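Local coordinates for vacuolar-sorting protein BRO1 (Saccharomyces cerevisiae, PDB 1ZB1) that serves as an endosomal adapter that helps sort cargo into multivesicular bodies and recruits the deubiquitinase DOA4, here represented by its Bro1 domain, at residues E46-E51 and N362-L367; L79-F84 and P355-V360. All blocks are in the same frame, centred on the assembly; numbering follows the deposited sequence.

Contact 1: residues E46-E51 and N362-L367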
loop_
_atom_site.group_PDB
_atom_site.type_symbol
_atom_site.label_atom_id
_atom_site.label_comp_id
_atom_site.label_asym_id
_atom_site.label_seq_id
_atom_site.Cartn_x
_atom_site.Cartn_y
_atom_site.Cartn_z
ATOM N N GLU A 46 -33.335 15.826 -11.899
ATOM C CA GLU A 46 -32.614 17.000 -11.422
ATOM C C GLU A 46 -32.004 16.837 -10.035
ATOM O O GLU A 46 -30.841 17.177 -9.820
ATOM C CB GLU A 46 -33.542 18.221 -11.437
ATOM C CG GLU A 46 -32.992 19.454 -10.724
ATOM C CD GLU A 46 -31.743 20.026 -11.380
ATOM O OE1 GLU A 46 -30.701 19.327 -11.409
ATOM O OE2 GLU A 46 -31.806 21.182 -11.863
ATOM N N LYS A 47 -32.785 16.318 -9.096
ATOM C CA LYS A 47 -32.305 16.139 -7.731
ATOM C C LYS A 47 -31.125 15.165 -7.636
ATOM O O LYS A 47 -30.083 15.494 -7.068
ATOM C CB LYS A 47 -33.446 15.656 -6.837
ATOM C CG LYS A 47 -33.095 15.620 -5.360
ATOM C CD LYS A 47 -34.313 15.255 -4.527
ATOM C CE LYS A 47 -33.988 15.227 -3.038
ATOM N NZ LYS A 47 -33.047 14.125 -2.684
ATOM N N ALA A 48 -31.291 13.969 -8.187
ATOM C CA ALA A 48 -30.229 12.973 -8.151
ATOM C C ALA A 48 -28.976 13.477 -8.864
ATOM O O ALA A 48 -27.870 13.341 -8.342
ATOM C CB ALA A 48 -30.708 11.671 -8.783
ATOM N N THR A 49 -29.148 14.068 -10.045
ATOM C CA THR A 49 -28.005 14.567 -10.809
ATOM C C THR A 49 -27.277 15.687 -10.075
ATOM O O THR A 49 -26.059 15.824 -10.195
ATOM C CB THR A 49 -28.434 15.057 -12.204
ATOM O OG1 THR A 49 -29.180 14.021 -12.860
ATOM C CG2 THR A 49 -27.202 15.401 -13.054
ATOM N N SER A 50 -28.019 16.484 -9.308
ATOM C CA SER A 50 -27.417 17.566 -8.539
ATOM C C SER A 50 -26.587 16.968 -7.395
ATOM O O SER A 50 -25.480 17.428 -7.102
ATOM C CB SER A 50 -28.509 18.481 -7.972
ATOM O OG SER A 50 -27.945 19.524 -7.196
ATOM N N GLU A 51 -27.122 15.933 -6.757
ATOM C CA GLU A 51 -26.427 15.271 -5.655
ATOM C C GLU A 51 -25.169 14.551 -6.154
ATOM O O GLU A 51 -24.134 14.557 -5.487
ATOM C CB GLU A 51 -27.372 14.289 -4.952
ATOM C CG GLU A 51 -28.184 14.937 -3.823
ATOM C CD GLU A 51 -29.464 14.188 -3.489
ATOM O OE1 GLU A 51 -29.465 12.939 -3.533
ATOM O OE2 GLU A 51 -30.473 14.854 -3.167
ATOM N N ASN A 362 -30.109 2.165 -5.309
ATOM C CA ASN A 362 -31.459 2.651 -5.062
ATOM C C ASN A 362 -31.604 4.137 -5.348
ATOM O O ASN A 362 -32.565 4.568 -5.984
ATOM C CB ASN A 362 -31.875 2.369 -3.616
ATOM C CG ASN A 362 -31.997 0.888 -3.327
ATOM O OD1 ASN A 362 -32.533 0.127 -4.139
ATOM N ND2 ASN A 362 -31.514 0.469 -2.163
ATOM N N LYS A 363 -30.638 4.916 -4.877
ATOM C CA LYS A 363 -30.657 6.357 -5.063
ATOM C C LYS A 363 -30.602 6.795 -6.528
ATOM O O LYS A 363 -31.282 7.743 -6.921
ATOM C CB LYS A 363 -29.490 6.984 -4.290
ATOM C CG LYS A 363 -29.419 8.494 -4.362
ATOM C CD LYS A 363 -28.337 9.035 -3.434
ATOM C CE LYS A 363 -28.230 10.549 -3.550
ATOM N NZ LYS A 363 -27.315 11.172 -2.543
ATOM N N TYR A 364 -29.818 6.097 -7.342
ATOM C CA TYR A 364 -29.666 6.490 -8.741
ATOM C C TYR A 364 -30.405 5.698 -9.817
ATOM O O TYR A 364 -30.169 5.900 -11.008
ATOM C CB TYR A 364 -28.173 6.546 -9.081
ATOM C CG TYR A 364 -27.445 7.583 -8.269
ATOM C CD1 TYR A 364 -26.698 7.231 -7.144
ATOM C CD2 TYR A 364 -27.555 8.932 -8.589
ATOM C CE1 TYR A 364 -26.085 8.205 -6.357
ATOM C CE2 TYR A 364 -26.949 9.909 -7.811
ATOM C CZ TYR A 364 -26.219 9.543 -6.701
ATOM O OH TYR A 364 -25.628 10.525 -5.940
ATOM N N ASP A 365 -31.315 4.820 -9.412
ATOM C CA ASP A 365 -32.061 4.016 -10.374
ATOM C C ASP A 365 -32.785 4.836 -11.459
ATOM O O ASP A 365 -32.741 4.486 -12.637
ATOM C CB ASP A 365 -33.060 3.119 -9.637
ATOM C CG ASP A 365 -33.741 2.132 -10.558
ATOM O OD1 ASP A 365 -34.856 2.427 -11.036
ATOM O OD2 ASP A 365 -33.146 1.069 -10.821
ATOM N N SER A 366 -33.446 5.920 -11.063
ATOM C CA SER A 366 -34.159 6.764 -12.025
ATOM C C SER A 366 -33.192 7.433 -13.000
ATOM O O SER A 366 -33.478 7.559 -14.194
ATOM C CB SER A 366 -34.977 7.835 -11.293
ATOM O OG SER A 366 -35.947 7.249 -10.435
ATOM N N LEU A 367 -32.051 7.874 -12.486
ATOM C CA LEU A 367 -31.049 8.515 -13.323
ATOM C C LEU A 367 -30.576 7.511 -14.373
ATOM O O LEU A 367 -30.542 7.828 -15.565
ATOM C CB LEU A 367 -29.874 9.012 -12.464
ATOM C CG LEU A 367 -28.735 9.747 -13.183
ATOM C CD1 LEU A 367 -27.965 10.599 -12.193
ATOM C CD2 LEU A 367 -27.816 8.744 -13.863
#
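Lys-363 sets CG anti to its backbone N (chi1 -178°) and runs extended to NZ, which brings its amino group to Glu-51, whereas Tyr-364 has CG beside its backbone N (chi1 -63°) and lays its ring edge against Ala-48. The two lysine-bearing sides of the contact converge on one carboxylate. Glu-51 OE1 pairs with Lys-363 NZ at 3.0 Å, although the position of OE1 is less sure than the rest, and Glu-51 OE2 accepts Lys-47 NZ at 2.7 Å through its syn lone pair. The carboxylate lies between two ammonium groups 6.4 Å apart (NZ of Lys-47 to NZ of Lys-363), the OE1 leg being the less certain, and would be expected to offset their mutual repulsion.

Beneath this charged margin the touching residues are buried. Ala-48 is the residue with the most area buried here, and its CA lies 6.5 Å from that of Tyr-364. Ala-48 O sits in the plane of the tyrosine ring, 3.6 Å from CE2, and Ala-48 CB meets CD2 at 4.2 Å. The aliphatic CG of Lys-363 lies over the rim of one ring face, from the preceding residue in the same helix. Farther along, Leu-367 CD1 reaches Thr-49 OG1 at 3.7 Å, the two side chains crossing at about a right angle; that hydroxyl is hydrogen-bonded to Asp-45 O.

The N-to-C directions of the two segments differ by 119°. Helix 23-34 flanks the pair, where Leu-27 touches both Thr-49 and Leu-367, and Phe-78 of helix 65-86 meets the Tyr-364 ring edge-to-face.

Contact 2: residues L79-F84 and P355-V360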
loop_
_atom_site.group_PDB
_atom_site.type_symbol
_atom_site.label_atom_id
_atom_site.label_comp_id
_atom_site.label_asym_id
_atom_site.label_seq_id
_atom_site.Cartn_x
_atom_site.Cartn_y
_atom_site.Cartn_z
ATOM N N LEU A 79 -20.368 4.593 -10.332
ATOM C CA LEU A 79 -19.688 4.253 -11.584
ATOM C C LEU A 79 -19.805 2.779 -11.945
ATOM O O LEU A 79 -19.991 2.436 -13.115
ATOM C CB LEU A 79 -18.201 4.598 -11.476
ATOM C CG LEU A 79 -17.590 5.903 -11.989
ATOM C CD1 LEU A 79 -18.631 6.964 -12.310
ATOM C CD2 LEU A 79 -16.594 6.371 -10.958
ATOM N N GLU A 80 -19.664 1.912 -10.946
ATOM C CA GLU A 80 -19.733 0.476 -11.185
ATOM C C GLU A 80 -21.123 0.070 -11.682
ATOM O O GLU A 80 -21.247 -0.708 -12.634
ATOM C CB GLU A 80 -19.361 -0.296 -9.910
ATOM C CG GLU A 80 -19.184 -1.791 -10.128
ATOM C CD GLU A 80 -18.038 -2.118 -11.076
ATOM O OE1 GLU A 80 -17.995 -1.554 -12.195
ATOM O OE2 GLU A 80 -17.187 -2.951 -10.711
ATOM N N HIS A 81 -22.166 0.594 -11.044
ATOM C CA HIS A 81 -23.529 0.288 -11.466
ATOM C C HIS A 81 -23.800 0.871 -12.853
ATOM O O HIS A 81 -24.522 0.273 -13.650
ATOM C CB HIS A 81 -24.554 0.846 -10.472
ATOM C CG HIS A 81 -24.725 0.012 -9.240
ATOM N ND1 HIS A 81 -24.289 0.420 -7.997
ATOM C CD2 HIS A 81 -25.297 -1.202 -9.058
ATOM C CE1 HIS A 81 -24.586 -0.506 -7.102
ATOM N NE2 HIS A 81 -25.196 -1.501 -7.720
ATOM N N LEU A 82 -23.229 2.044 -13.132
ATOM C CA LEU A 82 -23.407 2.686 -14.431
ATOM C C LEU A 82 -22.767 1.798 -15.495
ATOM O O LEU A 82 -23.322 1.599 -16.579
ATOM C CB LEU A 82 -22.737 4.067 -14.447
ATOM C CG LEU A 82 -22.836 4.877 -15.746
ATOM C CD1 LEU A 82 -24.295 5.122 -16.107
ATOM C CD2 LEU A 82 -22.108 6.202 -15.574
ATOM N N TYR A 83 -21.593 1.266 -15.166
ATOM C CA TYR A 83 -20.860 0.394 -16.074
ATOM C C TYR A 83 -21.594 -0.933 -16.285
ATOM O O TYR A 83 -21.580 -1.475 -17.385
ATOM C CB TYR A 83 -19.450 0.145 -15.536
ATOM C CG TYR A 83 -18.612 -0.796 -16.382
ATOM C CD1 TYR A 83 -18.443 -2.130 -16.014
ATOM C CD2 TYR A 83 -17.979 -0.347 -17.542
ATOM C CE1 TYR A 83 -17.659 -2.993 -16.777
ATOM C CE2 TYR A 83 -17.195 -1.205 -18.314
ATOM C CZ TYR A 83 -17.039 -2.525 -17.922
ATOM O OH TYR A 83 -16.249 -3.374 -18.664
ATOM N N PHE A 84 -22.228 -1.455 -15.237
ATOM C CA PHE A 84 -22.983 -2.703 -15.360
ATOM C C PHE A 84 -24.109 -2.507 -16.371
ATOM O O PHE A 84 -24.454 -3.419 -17.123
ATOM C CB PHE A 84 -23.638 -3.111 -14.028
ATOM C CG PHE A 84 -22.677 -3.587 -12.968
ATOM C CD1 PHE A 84 -21.444 -4.140 -13.302
ATOM C CD2 PHE A 84 -23.046 -3.540 -11.623
ATOM C CE1 PHE A 84 -20.595 -4.641 -12.314
ATOM C CE2 PHE A 84 -22.203 -4.040 -10.628
ATOM C CZ PHE A 84 -20.973 -4.591 -10.977
ATOM N N PRO A 355 -20.245 -3.268 0.632
ATOM C CA PRO A 355 -21.129 -2.560 1.569
ATOM C C PRO A 355 -21.732 -1.241 1.059
ATOM O O PRO A 355 -22.743 -0.773 1.589
ATOM C CB PRO A 355 -20.233 -2.343 2.789
ATOM C CG PRO A 355 -19.287 -3.510 2.729
ATOM C CD PRO A 355 -18.949 -3.575 1.263
ATOM N N TYR A 356 -21.124 -0.649 0.033
ATOM C CA TYR A 356 -21.605 0.624 -0.516
ATOM C C TYR A 356 -22.535 0.519 -1.725
ATOM O O TYR A 356 -23.230 1.480 -2.059
ATOM C CB TYR A 356 -20.418 1.512 -0.909
ATOM C CG TYR A 356 -19.491 1.834 0.236
ATOM C CD1 TYR A 356 -18.470 0.955 0.605
ATOM C CD2 TYR A 356 -19.657 3.003 0.977
ATOM C CE1 TYR A 356 -17.632 1.241 1.696
ATOM C CE2 TYR A 356 -18.832 3.296 2.061
ATOM C CZ TYR A 356 -17.825 2.412 2.415
ATOM O OH TYR A 356 -17.027 2.693 3.502
ATOM N N MET A 357 -22.552 -0.644 -2.370
ATOM C CA MET A 357 -23.361 -0.848 -3.572
ATOM C C MET A 357 -24.890 -0.698 -3.461
ATOM O O MET A 357 -25.512 -0.054 -4.308
ATOM C CB MET A 357 -23.020 -2.212 -4.181
ATOM C CG MET A 357 -21.574 -2.331 -4.658
ATOM S SD MET A 357 -21.157 -1.228 -6.045
ATOM C CE MET A 357 -21.744 -2.178 -7.422
ATOM N N GLN A 358 -25.494 -1.283 -2.429
ATOM C CA GLN A 358 -26.950 -1.211 -2.252
ATOM C C GLN A 358 -27.577 0.188 -2.241
ATOM O O GLN A 358 -28.446 0.491 -3.062
ATOM C CB GLN A 358 -27.354 -1.943 -0.968
ATOM C CG GLN A 358 -28.063 -3.265 -1.195
ATOM C CD GLN A 358 -29.413 -3.105 -1.879
ATOM O OE1 GLN A 358 -29.494 -2.704 -3.042
ATOM N NE2 GLN A 358 -30.485 -3.419 -1.153
ATOM N N ASP A 359 -27.152 1.034 -1.308
ATOM C CA ASP A 359 -27.711 2.381 -1.200
ATOM C C ASP A 359 -27.580 3.212 -2.479
ATOM O O ASP A 359 -28.486 3.979 -2.829
ATOM C CB ASP A 359 -27.071 3.138 -0.027
ATOM C CG ASP A 359 -27.468 2.563 1.326
ATOM O OD1 ASP A 359 -28.664 2.242 1.512
ATOM O OD2 ASP A 359 -26.587 2.441 2.208
ATOM N N VAL A 360 -26.457 3.059 -3.175
ATOM C CA VAL A 360 -26.221 3.798 -4.409
ATOM C C VAL A 360 -27.144 3.341 -5.540
ATOM O O VAL A 360 -27.661 4.160 -6.292
ATOM C CB VAL A 360 -24.739 3.672 -4.854
ATOM C CG1 VAL A 360 -24.569 4.177 -6.278
ATOM C CG2 VAL A 360 -23.854 4.482 -3.911
#
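The axes of 79-84 and 355-360 pass 10.5 Å apart at 69°, with the CA atoms of His-81 and Met-357 nearest at 8.0 Å, a separation bridged mainly by side chains. Met-357 does most of it. Its chain bends at chi2 and again at chi3 (-83°), folding the methyl back over the imidazole of His-81: CE stands 3.6 Å from the ring centroid, 22° off the normal, a CH-pi contact on one face. SD lies obliquely to the same ring, 4.3 Å from the centroid. The Met-357 carbonyl O approaches His-81 CE1 at 3.0 Å, so the ring is met by both backbone and side chain of one residue, while its ND1 makes a weak hydrogen bond to Ser-77 O.

The same methyl touches Glu-80 CG and Phe-84 CE2, each at 3.7 Å, so one methyl is shared by Glu-80, His-81 and Phe-84. Glu-80 bends its carboxylate away to a salt bridge with Lys-122. Val-360 CG1 comes to 4.1 Å from His-81 ND1, one turn farther on. Such obliquely crossed packing joins helix 65-86 to helix 349-371 within the largely helical Bro1 domain.

How the contacts relate
Both contacts are made by helix 349-371, whose adjoining stretches meet first helix 65-86 and then helix 46-58, two helices consecutive in the chain; contact 2 is thus nested inside the loop closed by contact 1. Their centres lie about 13 Å apart, at about 34 Å (contact 1) and 24 Å (contact 2) from the centre of the chain. Each is mainly buried with a more exposed margin. At contact 1 the segment axes come within 9.0 Å where a small alanine faces the tyrosine, consistent with its size permitting the approach, and a salt-bridge network borders it. Contact 2, more widely spaced, is made largely by a methionine thioether against aromatic rings, with no charge pair between its segments.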